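Local coordinates for TATA-binding protein (Sulfolobus acidocaldarius, PDB 1MP9), which probably binds the TATA box of archaeal promoters as a general transcription factor, helping to activate genes transcribed by RNA polymerase, at residues V117-L128 / I178-K189. Numbering follows the deposited sequence.
Sequences VIVNLDKAAFLL and IFDKLVELDCVK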
loop_
_atom_site.group_PDB
_atom_site.type_symbol
_atom_site.label_atom_id
_atom_site.label_comp_id
_atom_site.label_asym_id
_atom_site.label_seq_id
_atom_site.Cartn_x
_atom_site.Cartn_y
_atom_site.Cartn_z
ATOM N N VAL A 117 -5.528 0.967 -20.059
ATOM C CA VAL A 117 -6.963 1.163 -20.032
ATOM C C VAL A 117 -7.136 2.150 -18.915
ATOM O O VAL A 117 -6.273 2.250 -18.062
ATOM C CB VAL A 117 -7.737 -0.121 -19.602
ATOM C CG1 VAL A 117 -7.505 -1.200 -20.587
ATOM C CG2 VAL A 117 -7.294 -0.548 -18.152
ATOM N N ILE A 118 -8.246 2.865 -18.911
ATOM C CA ILE A 118 -8.540 3.776 -17.830
ATOM C C ILE A 118 -9.256 2.950 -16.750
ATOM O O ILE A 118 -10.062 2.095 -17.076
ATOM C CB ILE A 118 -9.469 4.920 -18.319
ATOM C CG1 ILE A 118 -8.611 5.970 -19.044
ATOM C CG2 ILE A 118 -10.246 5.549 -17.162
ATOM C CD1 ILE A 118 -9.438 7.162 -19.620
ATOM N N VAL A 119 -8.959 3.214 -15.479
ATOM C CA VAL A 119 -9.589 2.476 -14.388
ATOM C C VAL A 119 -10.577 3.351 -13.643
ATOM O O VAL A 119 -10.252 4.460 -13.261
ATOM C CB VAL A 119 -8.506 1.956 -13.395
ATOM C CG1 VAL A 119 -9.144 1.010 -12.329
ATOM C CG2 VAL A 119 -7.420 1.210 -14.203
ATOM N N ASN A 120 -11.803 2.877 -13.461
ATOM C CA ASN A 120 -12.760 3.667 -12.704
ATOM C C ASN A 120 -12.503 3.296 -11.225
ATOM O O ASN A 120 -13.012 2.284 -10.731
ATOM C CB ASN A 120 -14.209 3.315 -13.124
ATOM C CG ASN A 120 -15.254 4.202 -12.440
ATOM O OD1 ASN A 120 -15.003 4.752 -11.395
ATOM N ND2 ASN A 120 -16.420 4.326 -13.038
ATOM N N LEU A 121 -11.735 4.123 -10.520
ATOM C CA LEU A 121 -11.392 3.831 -9.124
ATOM C C LEU A 121 -12.573 3.909 -8.139
ATOM O O LEU A 121 -12.673 3.073 -7.221
ATOM C CB LEU A 121 -10.267 4.758 -8.669
ATOM C CG LEU A 121 -8.985 4.719 -9.517
ATOM C CD1 LEU A 121 -7.976 5.664 -8.920
ATOM C CD2 LEU A 121 -8.421 3.299 -9.569
ATOM N N ASP A 122 -13.456 4.895 -8.345
ATOM C CA ASP A 122 -14.652 5.076 -7.502
ATOM C C ASP A 122 -15.484 3.803 -7.567
ATOM O O ASP A 122 -15.985 3.325 -6.544
ATOM C CB ASP A 122 -15.535 6.229 -8.007
ATOM C CG ASP A 122 -14.959 7.614 -7.704
ATOM O OD1 ASP A 122 -14.825 7.992 -6.522
ATOM O OD2 ASP A 122 -14.662 8.357 -8.661
ATOM N N LYS A 123 -15.625 3.249 -8.770
ATOM C CA LYS A 123 -16.410 2.039 -8.942
ATOM C C LYS A 123 -15.699 0.808 -8.423
ATOM O O LYS A 123 -16.322 -0.028 -7.754
ATOM C CB LYS A 123 -16.772 1.832 -10.406
ATOM C CG LYS A 123 -17.696 0.644 -10.642
ATOM C CD LYS A 123 -18.066 0.540 -12.113
ATOM C CE LYS A 123 -19.056 -0.616 -12.345
ATOM N NZ LYS A 123 -19.445 -0.693 -13.764
ATOM N N ALA A 124 -14.408 0.681 -8.742
ATOM C CA ALA A 124 -13.620 -0.450 -8.288
ATOM C C ALA A 124 -13.536 -0.481 -6.744
ATOM O O ALA A 124 -13.561 -1.564 -6.125
ATOM C CB ALA A 124 -12.173 -0.390 -8.903
ATOM N N ALA A 125 -13.442 0.698 -6.135
ATOM C CA ALA A 125 -13.320 0.793 -4.682
ATOM C C ALA A 125 -14.446 0.086 -3.939
ATOM O O ALA A 125 -14.232 -0.432 -2.849
ATOM C CB ALA A 125 -13.266 2.227 -4.245
ATOM N N PHE A 126 -15.644 0.070 -4.505
ATOM C CA PHE A 126 -16.732 -0.590 -3.823
ATOM C C PHE A 126 -17.090 -1.968 -4.358
ATOM O O PHE A 126 -18.001 -2.598 -3.846
ATOM C CB PHE A 126 -17.950 0.320 -3.813
ATOM C CG PHE A 126 -17.766 1.532 -2.955
ATOM C CD1 PHE A 126 -17.940 2.812 -3.488
ATOM C CD2 PHE A 126 -17.324 1.399 -1.642
ATOM C CE1 PHE A 126 -17.665 3.954 -2.721
ATOM C CE2 PHE A 126 -17.036 2.536 -0.854
ATOM C CZ PHE A 126 -17.205 3.818 -1.400
ATOM N N LEU A 127 -16.405 -2.448 -5.390
ATOM C CA LEU A 127 -16.714 -3.778 -5.886
ATOM C C LEU A 127 -15.561 -4.764 -5.633
ATOM O O LEU A 127 -15.748 -5.985 -5.680
ATOM C CB LEU A 127 -17.083 -3.734 -7.377
ATOM C CG LEU A 127 -18.246 -2.786 -7.775
ATOM C CD1 LEU A 127 -18.387 -2.800 -9.298
ATOM C CD2 LEU A 127 -19.574 -3.173 -7.103
ATOM N N LEU A 128 -14.359 -4.235 -5.391
ATOM C CA LEU A 128 -13.223 -5.085 -5.089
ATOM C C LEU A 128 -13.278 -5.226 -3.589
ATOM O O LEU A 128 -13.988 -4.507 -2.921
ATOM C CB LEU A 128 -11.884 -4.408 -5.428
ATOM C CG LEU A 128 -11.416 -4.217 -6.873
ATOM C CD1 LEU A 128 -10.172 -3.309 -6.920
ATOM C CD2 LEU A 128 -11.114 -5.563 -7.464
ATOM N N ILE A 178 -5.349 -8.638 -11.222
ATOM C CA ILE A 178 -6.170 -7.481 -10.944
ATOM C C ILE A 178 -6.790 -6.969 -12.210
ATOM O O ILE A 178 -7.904 -6.446 -12.197
ATOM C CB ILE A 178 -5.355 -6.366 -10.193
ATOM C CG1 ILE A 178 -6.307 -5.321 -9.604
ATOM C CG2 ILE A 178 -4.356 -5.742 -11.094
ATOM C CD1 ILE A 178 -7.168 -5.837 -8.499
ATOM N N PHE A 179 -6.087 -7.128 -13.329
ATOM C CA PHE A 179 -6.633 -6.697 -14.614
ATOM C C PHE A 179 -7.913 -7.500 -14.895
ATOM O O PHE A 179 -8.950 -6.949 -15.220
ATOM C CB PHE A 179 -5.636 -6.960 -15.764
ATOM C CG PHE A 179 -6.244 -6.757 -17.146
ATOM C CD1 PHE A 179 -6.442 -5.474 -17.650
ATOM C CD2 PHE A 179 -6.612 -7.847 -17.932
ATOM C CE1 PHE A 179 -7.010 -5.273 -18.947
ATOM C CE2 PHE A 179 -7.174 -7.660 -19.226
ATOM C CZ PHE A 179 -7.368 -6.357 -19.725
ATOM N N ASP A 180 -7.816 -8.817 -14.795
ATOM C CA ASP A 180 -8.961 -9.684 -15.041
ATOM C C ASP A 180 -10.096 -9.375 -14.084
ATOM O O ASP A 180 -11.256 -9.362 -14.482
ATOM C CB ASP A 180 -8.542 -11.143 -14.883
ATOM C CG ASP A 180 -7.670 -11.615 -16.017
ATOM O OD1 ASP A 180 -6.941 -12.630 -15.861
ATOM O OD2 ASP A 180 -7.709 -10.962 -17.075
ATOM N N LYS A 181 -9.782 -9.113 -12.821
ATOM C CA LYS A 181 -10.856 -8.797 -11.899
ATOM C C LYS A 181 -11.479 -7.432 -12.268
ATOM O O LYS A 181 -12.702 -7.277 -12.248
ATOM C CB LYS A 181 -10.346 -8.798 -10.447
ATOM C CG LYS A 181 -11.435 -8.473 -9.392
ATOM C CD LYS A 181 -12.638 -9.465 -9.426
ATOM C CE LYS A 181 -13.016 -9.911 -8.007
ATOM N NZ LYS A 181 -14.345 -10.630 -7.919
ATOM N N LEU A 182 -10.651 -6.448 -12.624
ATOM C CA LEU A 182 -11.216 -5.162 -12.993
ATOM C C LEU A 182 -12.116 -5.285 -14.234
ATOM O O LEU A 182 -13.159 -4.627 -14.315
ATOM C CB LEU A 182 -10.104 -4.127 -13.203
ATOM C CG LEU A 182 -9.388 -3.766 -11.904
ATOM C CD1 LEU A 182 -8.061 -3.031 -12.237
ATOM C CD2 LEU A 182 -10.301 -2.917 -11.002
ATOM N N VAL A 183 -11.735 -6.133 -15.188
ATOM C CA VAL A 183 -12.555 -6.328 -16.406
ATOM C C VAL A 183 -13.850 -7.020 -15.990
ATOM O O VAL A 183 -14.957 -6.639 -16.385
ATOM C CB VAL A 183 -11.811 -7.232 -17.438
ATOM C CG1 VAL A 183 -12.748 -7.668 -18.572
ATOM C CG2 VAL A 183 -10.609 -6.464 -18.037
ATOM N N GLU A 184 -13.707 -8.030 -15.149
ATOM C CA GLU A 184 -14.868 -8.783 -14.676
ATOM C C GLU A 184 -15.897 -7.851 -14.015
ATOM O O GLU A 184 -17.097 -7.936 -14.294
ATOM C CB GLU A 184 -14.379 -9.857 -13.705
ATOM C CG GLU A 184 -15.343 -10.954 -13.392
ATOM C CD GLU A 184 -15.210 -11.387 -11.949
ATOM O OE1 GLU A 184 -14.058 -11.592 -11.493
ATOM O OE2 GLU A 184 -16.249 -11.504 -11.268
ATOM N N LEU A 185 -15.427 -6.940 -13.171
ATOM C CA LEU A 185 -16.301 -5.992 -12.476
ATOM C C LEU A 185 -16.684 -4.796 -13.369
ATOM O O LEU A 185 -17.368 -3.879 -12.917
ATOM C CB LEU A 185 -15.612 -5.478 -11.208
ATOM C CG LEU A 185 -15.239 -6.531 -10.134
ATOM C CD1 LEU A 185 -14.289 -5.905 -9.117
ATOM C CD2 LEU A 185 -16.540 -7.061 -9.437
ATOM N N ASP A 186 -16.277 -4.829 -14.634
ATOM C CA ASP A 186 -16.595 -3.736 -15.564
ATOM C C ASP A 186 -16.124 -2.364 -15.028
ATOM O O ASP A 186 -16.882 -1.383 -14.980
ATOM C CB ASP A 186 -18.098 -3.691 -15.842
ATOM C CG ASP A 186 -18.452 -2.692 -16.944
ATOM O OD1 ASP A 186 -17.605 -2.399 -17.809
ATOM O OD2 ASP A 186 -19.584 -2.204 -16.951
ATOM N N CYS A 187 -14.853 -2.313 -14.648
ATOM C CA CYS A 187 -14.247 -1.110 -14.101
ATOM C C CYS A 187 -13.163 -0.504 -14.984
ATOM O O CYS A 187 -12.418 0.374 -14.530
ATOM C CB CYS A 187 -13.654 -1.436 -12.723
ATOM S SG CYS A 187 -14.906 -1.645 -11.406
ATOM N N VAL A 188 -13.042 -0.962 -16.228
ATOM C CA VAL A 188 -12.019 -0.398 -17.100
ATOM C C VAL A 188 -12.610 0.057 -18.421
ATOM O O VAL A 188 -13.643 -0.452 -18.867
ATOM C CB VAL A 188 -10.855 -1.380 -17.373
ATOM C CG1 VAL A 188 -10.156 -1.773 -16.035
ATOM C CG2 VAL A 188 -11.354 -2.608 -18.093
ATOM N N LYS A 189 -11.979 1.064 -19.009
ATOM C CA LYS A 189 -12.414 1.614 -20.294
ATOM C C LYS A 189 -11.155 1.584 -21.145
ATOM O O LYS A 189 -10.156 2.218 -20.792
ATOM C CB LYS A 189 -12.891 3.052 -20.116
ATOM C CG LYS A 189 -13.397 3.681 -21.408
ATOM C CD LYS A 189 -14.470 4.743 -21.132
ATOM C CE LYS A 189 -14.822 5.530 -22.416
ATOM N NZ LYS A 189 -16.057 6.322 -22.161
#
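Cys-187 presses its sulfur against the first turn of helix 121-127, SG lying 3.6 Å from the backbone N of Ala-124, in a hollow walled by the CG of Lys-123, the CB of Ala-124 and, farther out, the CD1 of Leu-127. Over this sulfur runs Lys-123. With CG anti to the backbone N (chi1 -175°) and every later bond extended, the chain reaches past Cys-187 and sets NZ 2.9 Å from Asp-186 O, a hydrogen bond tilted from the carbonyl plane. The same NZ makes a salt bridge to Asp-186 OD2 at 3.5 Å and a hydrogen bond to Gln-46 O of the second subunit. Shortening Lys-123 to an alanine would probably cost that Gln-46 O its donor, leave Asp-186 without this positive charge and bare one flank of the Cys-187 sulfur.

Leu-128 is the main bump: its CD2 fits into the notch between the CG of Lys-181 (3.5 Å) and the CD1 of Leu-185 (3.6 Å), while Ile-178 CD1 comes up on the side away from Leu-185 and Leu-128 CD1 meets Leu-182 CD2. That same Leu-182 methyl rests on the small CB of Ala-124, and its other branch, CD1, touches Val-119 CG1, the two side chains crossing at about a right angle.

From Cys-187 onward the chains pair antiparallel. Ile-118 and Lys-189 exchange two backbone bonds, and Asn-120 N donates an almost straight bond (176°) to Cys-187 O. On the face carrying Val-119 and Val-188, Val-117 CG2 packs 3.7 Å from Val-188 CB. Asn-120 N-caps helix 121-127, its OD1 accepting from Lys-123 N above the amide plane, and Asp-186 closes helix 168-184 in a Schellman motif. This two-stranded antiparallel ladder links the short and long helices of the second repeat in the saddle-shaped TBP fold.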